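Putative glucoamylase (PDB 3EU8) is of unproven function but, as a putative glucoamylase, probably hydrolyses glycosidic bonds in alpha-glucans or related glycans. Local coordinates at residues T14-D18 against D19-D23; F197-H200 against G201-C205. One frame throughout, in Å; residues are numbered along the deposited sequence.

Contact 1 of 2, residues T14-D18 against D19-D23. With K (potassium ion), chain E; EDO (1,2-ethanediol), chain O.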
loop_
_atom_site.group_PDB
_atom_site.type_symbol
_atom_site.label_atom_id
_atom_site.label_comp_id
_atom_site.label_asym_id
_atom_site.label_seq_id
_atom_site.Cartn_x
_atom_site.Cartn_y
_atom_site.Cartn_z
ATOM N N THR A 14 16.861 -19.105 22.653
ATOM C CA THR A 14 15.396 -19.054 22.585
ATOM C C THR A 14 14.999 -17.906 21.636
ATOM O O THR A 14 15.665 -16.868 21.616
ATOM C CB THR A 14 14.836 -18.867 24.029
ATOM O OG1 THR A 14 15.118 -20.042 24.823
ATOM C CG2 THR A 14 13.350 -18.592 24.056
ATOM N N SER A 15 13.948 -18.102 20.832
ATOM C CA SER A 15 13.438 -17.087 19.895
ATOM C C SER A 15 12.903 -15.827 20.558
ATOM O O SER A 15 12.421 -15.868 21.688
ATOM C CB SER A 15 12.284 -17.661 19.077
ATOM O OG SER A 15 12.758 -18.756 18.337
ATOM N N LEU A 16 12.969 -14.715 19.822
ATOM C CA LEU A 16 12.259 -13.484 20.191
ATOM C C LEU A 16 10.802 -13.806 20.420
ATOM O O LEU A 16 10.232 -14.644 19.735
ATOM C CB LEU A 16 12.363 -12.400 19.097
ATOM C CG LEU A 16 13.719 -11.740 18.839
ATOM C CD1 LEU A 16 13.647 -10.827 17.604
ATOM C CD2 LEU A 16 14.172 -10.931 20.067
ATOM N N THR A 17 10.195 -13.171 21.415
ATOM C CA THR A 17 8.733 -13.185 21.497
ATOM C C THR A 17 8.168 -12.528 20.216
ATOM O O THR A 17 8.865 -11.803 19.519
ATOM C CB THR A 17 8.227 -12.409 22.727
ATOM O OG1 THR A 17 8.558 -11.026 22.570
ATOM C CG2 THR A 17 8.848 -12.975 24.044
ATOM N N ASP A 18 6.896 -12.772 19.936
ATOM C CA ASP A 18 6.227 -12.155 18.807
ATOM C C ASP A 18 6.270 -10.626 18.934
ATOM O O ASP A 18 6.479 -9.920 17.936
ATOM C CB ASP A 18 4.760 -12.592 18.752
ATOM C CG ASP A 18 4.582 -14.030 18.332
ATOM O OD1 ASP A 18 5.522 -14.659 17.780
ATOM O OD2 ASP A 18 3.470 -14.518 18.545
ATOM N N ASP A 19 6.056 -10.124 20.153
ATOM C CA ASP A 19 5.968 -8.690 20.386
ATOM C C ASP A 19 7.331 -8.043 20.133
ATOM O O ASP A 19 7.383 -6.982 19.550
ATOM C CB ASP A 19 5.490 -8.379 21.817
ATOM C CG ASP A 19 3.960 -8.428 21.985
ATOM O OD1 ASP A 19 3.227 -8.814 21.039
ATOM O OD2 ASP A 19 3.485 -8.061 23.091
ATOM N N ALA A 20 8.409 -8.685 20.571
ATOM C CA ALA A 20 9.782 -8.122 20.423
ATOM C C ALA A 20 10.204 -8.209 18.982
ATOM O O ALA A 20 10.832 -7.290 18.485
ATOM C CB ALA A 20 10.795 -8.834 21.287
ATOM N N LEU A 21 9.859 -9.318 18.328
ATOM C CA LEU A 21 10.069 -9.454 16.882
ATOM C C LEU A 21 9.325 -8.352 16.113
ATOM O O LEU A 21 9.913 -7.673 15.269
ATOM C CB LEU A 21 9.669 -10.855 16.368
ATOM C CG LEU A 21 9.789 -11.032 14.831
ATOM C CD1 LEU A 21 11.219 -10.815 14.370
ATOM C CD2 LEU A 21 9.244 -12.372 14.376
HETATM N N MSE A 22 8.055 -8.143 16.404
HETATM C CA MSE A 22 7.272 -7.121 15.664
HETATM C C MSE A 22 7.838 -5.707 15.924
HETATM O O MSE A 22 7.979 -4.924 14.976
HETATM C CB MSE A 22 5.796 -7.197 16.056
HETATM C CG MSE A 22 5.061 -8.318 15.450
HETATM SE SE MSE A 22 3.155 -8.292 15.864
HETATM C CE MSE A 22 3.088 -8.775 17.700
ATOM N N ASP A 23 8.182 -5.413 17.194
ATOM C CA ASP A 23 8.841 -4.168 17.610
ATOM C C ASP A 23 10.082 -3.927 16.759
ATOM O O ASP A 23 10.268 -2.853 16.178
ATOM C CB ASP A 23 9.306 -4.233 19.078
ATOM C CG ASP A 23 8.217 -3.873 20.095
ATOM O OD1 ASP A 23 7.239 -3.218 19.698
ATOM O OD2 ASP A 23 8.363 -4.210 21.316
HETATM K K K E . 15.734 -15.213 23.650
HETATM C C1 EDO O . 14.345 -15.793 16.331
HETATM O O1 EDO O . 14.711 -15.003 17.457
HETATM C C2 EDO O . 12.848 -15.659 16.154
HETATM O O2 EDO O . 12.582 -14.827 15.038
HETATM O O HOH W 1 12.863 -14.318 23.925
HETATM O O HOH W 2 15.034 -15.680 26.560
#
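Thr17 is the N-cap of helix 18-34, and its hydroxyl accepts a bond from the backbone of Ala20. The distance from Ala20 N to Thr17 OG1 is 3.1 Å, with an N-H...O angle of 155°. The torsion of Thr17 makes this possible: OG1 sits between the backbone N and the carbonyl carbon (chi1 65°). This position points it at the N-H of Ala20, one of the N-H groups of the first turn that have no preceding turn to bond to. Thr17 OG1 also lies 3.4 Å from Ala20 CB. The regular helix bonds start here too. Leu21 N donates to Thr17 O at 2.9 Å. Met22 N donates to Asp18 O at 2.8 Å. Residue 22 is a selenomethionine, bent at chi3, and its CE returns to within 3.6 Å of Asp18 O.

Leu16, just before the cap, adds an apolar contact. Its CD1 meets Leu21 CD1 at 4.0 Å, and the two side chains cross at about a right angle. Its other branch, CD2, lies more loosely near Ala20 CB. On the N-terminal side, Leu16 N donates to O1 of an ethanediol molecule, probably from the crystallisation liquor. Further back, Thr14 O binds a potassium ion at 2.6 Å. Two waters and Ser11 O also bind this ion, and one of the waters donates to Ser15 O.

The cap and first turn of helix 18-34 rest on two other helices. Leu16 and Leu21 pack on Tyr360 of helix 349-361, and Asp18 OD1 is hydrogen-bonded to His357 of the same helix. Met22 faces Ile399, Tyr402 and Arg403 of helix 389-404, where Asp23 forms a salt bridge with Arg403.

Contact 2 of 2, residues F197-H200 against G201-C205. With EDO (1,2-ethanediol), chain J.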
loop_
_atom_site.group_PDB
_atom_site.type_symbol
_atom_site.label_atom_id
_atom_site.label_comp_id
_atom_site.label_asym_id
_atom_site.label_seq_id
_atom_site.Cartn_x
_atom_site.Cartn_y
_atom_site.Cartn_z
ATOM N N PHE A 197 -7.020 3.999 -19.438
ATOM C CA PHE A 197 -7.136 2.867 -18.539
ATOM C C PHE A 197 -8.301 3.083 -17.586
ATOM O O PHE A 197 -8.100 3.539 -16.462
ATOM C CB PHE A 197 -5.796 2.709 -17.790
ATOM C CG PHE A 197 -5.528 1.311 -17.299
ATOM C CD1 PHE A 197 -6.119 0.840 -16.120
ATOM C CD2 PHE A 197 -4.684 0.458 -18.018
ATOM C CE1 PHE A 197 -5.877 -0.463 -15.661
ATOM C CE2 PHE A 197 -4.437 -0.848 -17.572
ATOM C CZ PHE A 197 -5.030 -1.303 -16.385
ATOM N N PRO A 198 -9.541 2.780 -18.026
ATOM C CA PRO A 198 -10.631 2.817 -17.025
ATOM C C PRO A 198 -10.433 1.702 -16.010
ATOM O O PRO A 198 -10.012 0.618 -16.376
ATOM C CB PRO A 198 -11.921 2.608 -17.855
ATOM C CG PRO A 198 -11.490 1.997 -19.141
ATOM C CD PRO A 198 -10.017 2.362 -19.359
ATOM N N VAL A 199 -10.747 1.966 -14.746
ATOM C CA VAL A 199 -10.399 1.064 -13.681
ATOM C C VAL A 199 -11.620 0.270 -13.215
ATOM O O VAL A 199 -12.537 0.843 -12.609
ATOM C CB VAL A 199 -9.762 1.844 -12.490
ATOM C CG1 VAL A 199 -9.429 0.895 -11.352
ATOM C CG2 VAL A 199 -8.540 2.584 -12.970
ATOM N N HIS A 200 -11.586 -1.037 -13.486
ATOM C CA HIS A 200 -12.618 -1.987 -13.104
ATOM C C HIS A 200 -12.033 -2.956 -12.083
ATOM O O HIS A 200 -10.869 -3.328 -12.198
ATOM C CB HIS A 200 -13.112 -2.796 -14.333
ATOM C CG HIS A 200 -13.468 -1.963 -15.531
ATOM N ND1 HIS A 200 -14.539 -1.091 -15.540
ATOM C CD2 HIS A 200 -12.959 -1.945 -16.783
ATOM C CE1 HIS A 200 -14.628 -0.525 -16.731
ATOM N NE2 HIS A 200 -13.675 -1.020 -17.500
ATOM N N GLY A 201 -12.848 -3.402 -11.120
ATOM C CA GLY A 201 -12.380 -4.337 -10.081
ATOM C C GLY A 201 -12.577 -5.797 -10.460
ATOM O O GLY A 201 -13.144 -6.081 -11.535
ATOM N N TYR A 202 -12.104 -6.731 -9.618
ATOM C CA TYR A 202 -11.346 -6.423 -8.405
ATOM C C TYR A 202 -9.829 -6.328 -8.688
ATOM O O TYR A 202 -9.275 -7.111 -9.442
ATOM C CB TYR A 202 -11.628 -7.430 -7.263
ATOM C CG TYR A 202 -10.912 -7.015 -5.992
ATOM C CD1 TYR A 202 -11.454 -6.037 -5.160
ATOM C CD2 TYR A 202 -9.659 -7.556 -5.646
ATOM C CE1 TYR A 202 -10.797 -5.602 -4.045
ATOM C CE2 TYR A 202 -8.976 -7.127 -4.489
ATOM C CZ TYR A 202 -9.546 -6.124 -3.704
ATOM O OH TYR A 202 -8.916 -5.639 -2.563
ATOM N N ASN A 203 -9.184 -5.324 -8.097
ATOM C CA ASN A 203 -7.738 -5.211 -8.052
ATOM C C ASN A 203 -7.370 -4.319 -6.836
ATOM O O ASN A 203 -8.169 -4.176 -5.910
ATOM C CB ASN A 203 -7.175 -4.711 -9.412
ATOM C CG ASN A 203 -7.660 -3.302 -9.800
ATOM O OD1 ASN A 203 -7.953 -2.456 -8.942
ATOM N ND2 ASN A 203 -7.666 -3.031 -11.098
ATOM N N GLU A 204 -6.177 -3.757 -6.807
ATOM C CA GLU A 204 -5.711 -3.001 -5.614
ATOM C C GLU A 204 -6.323 -1.606 -5.438
ATOM O O GLU A 204 -5.992 -0.908 -4.487
ATOM C CB GLU A 204 -4.183 -2.854 -5.658
ATOM C CG GLU A 204 -3.688 -1.819 -6.648
ATOM C CD GLU A 204 -3.442 -2.370 -8.069
ATOM O OE1 GLU A 204 -4.094 -3.329 -8.530
ATOM O OE2 GLU A 204 -2.577 -1.803 -8.722
ATOM N N CYS A 205 -7.214 -1.203 -6.343
ATOM C CA CYS A 205 -7.646 0.207 -6.463
ATOM C C CYS A 205 -8.922 0.640 -5.772
ATOM O O CYS A 205 -9.420 1.709 -6.095
ATOM C CB CYS A 205 -7.768 0.555 -7.961
ATOM S SG CYS A 205 -6.236 0.300 -8.863
HETATM C C1 EDO J . -1.829 -2.781 -12.062
HETATM O O1 EDO J . -1.310 -3.413 -10.885
HETATM C C2 EDO J . -3.276 -3.205 -12.272
HETATM O O2 EDO J . -3.804 -3.827 -11.091
#
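The backbone stays extended from Val199 to Asn203, is bent by the cis peptide bond before Tyr202, and curls at Glu204 and Cys205, which brings the Cys205 side chain to Val199. The closing contact is apolar. Val199 CG1 lies 3.8 Å from Cys205 CB and 4.1 Å from Cys205 SG. CG1 is the branch of Val199 anti to the backbone N (chi1 178°), and it is the one that reaches across the loop. Both residues are buried.

Asn203 sits inside the bend. Its ND2 is 3.4 Å from His200 O, but the angle is too poor for a hydrogen bond. The other end of the amide does bond: Asn203 OD1 accepts from Cys205 N at 3.0 Å, with an N-H...O angle of 147°. The donor is tilted 22° from the plane of the amide carbonyl. This bond ties the side-chain oxygen to the backbone just before helix 206-214.

Glu204 takes no part in the closing contact; its carboxylate holds an ethanediol, probably from the crystallisation liquor, with both oxygens. O2 of the diol donates to Glu204 OE1 at 2.6 Å, and O1 donates to Glu204 OE2 at 3.0 Å.

The side chains of His200 and Tyr202 lead away from the bend. His200 ND1 is hydrogen-bonded to Gly228 O, and Tyr202 OH to Trp260 O. Separately, Asn203 and Cys205 pack on Trp229 at the end of helix 222-229.

The bond from Cys205 N to Asn203 OD1 defines an Asx turn, here just before helix 206-214. The family belongs to the six-hairpin clan, whose members are built as (alpha/alpha)6 barrels; the largely helical chain is consistent with that fold.

How the contacts relate
Both contacts are local, and they follow one another along the chain without nesting or crossing. Contact 1 comes first, where the N-terminal loop enters helix 18-34, and sets that helix against helices 349-361 and 389-404 from the far end of the sequence. Contact 2 comes much later and closes the bend between strand 186-187 and helix 206-214, next to helices 132-149 and 222-229. The first is an N-cap at a helix start, the second an Asx turn in the loop before a helix. The two lie on opposite sides of the chain's centre, with their own centres 37 Å apart and nearest atoms about 22 Å apart, and do not touch.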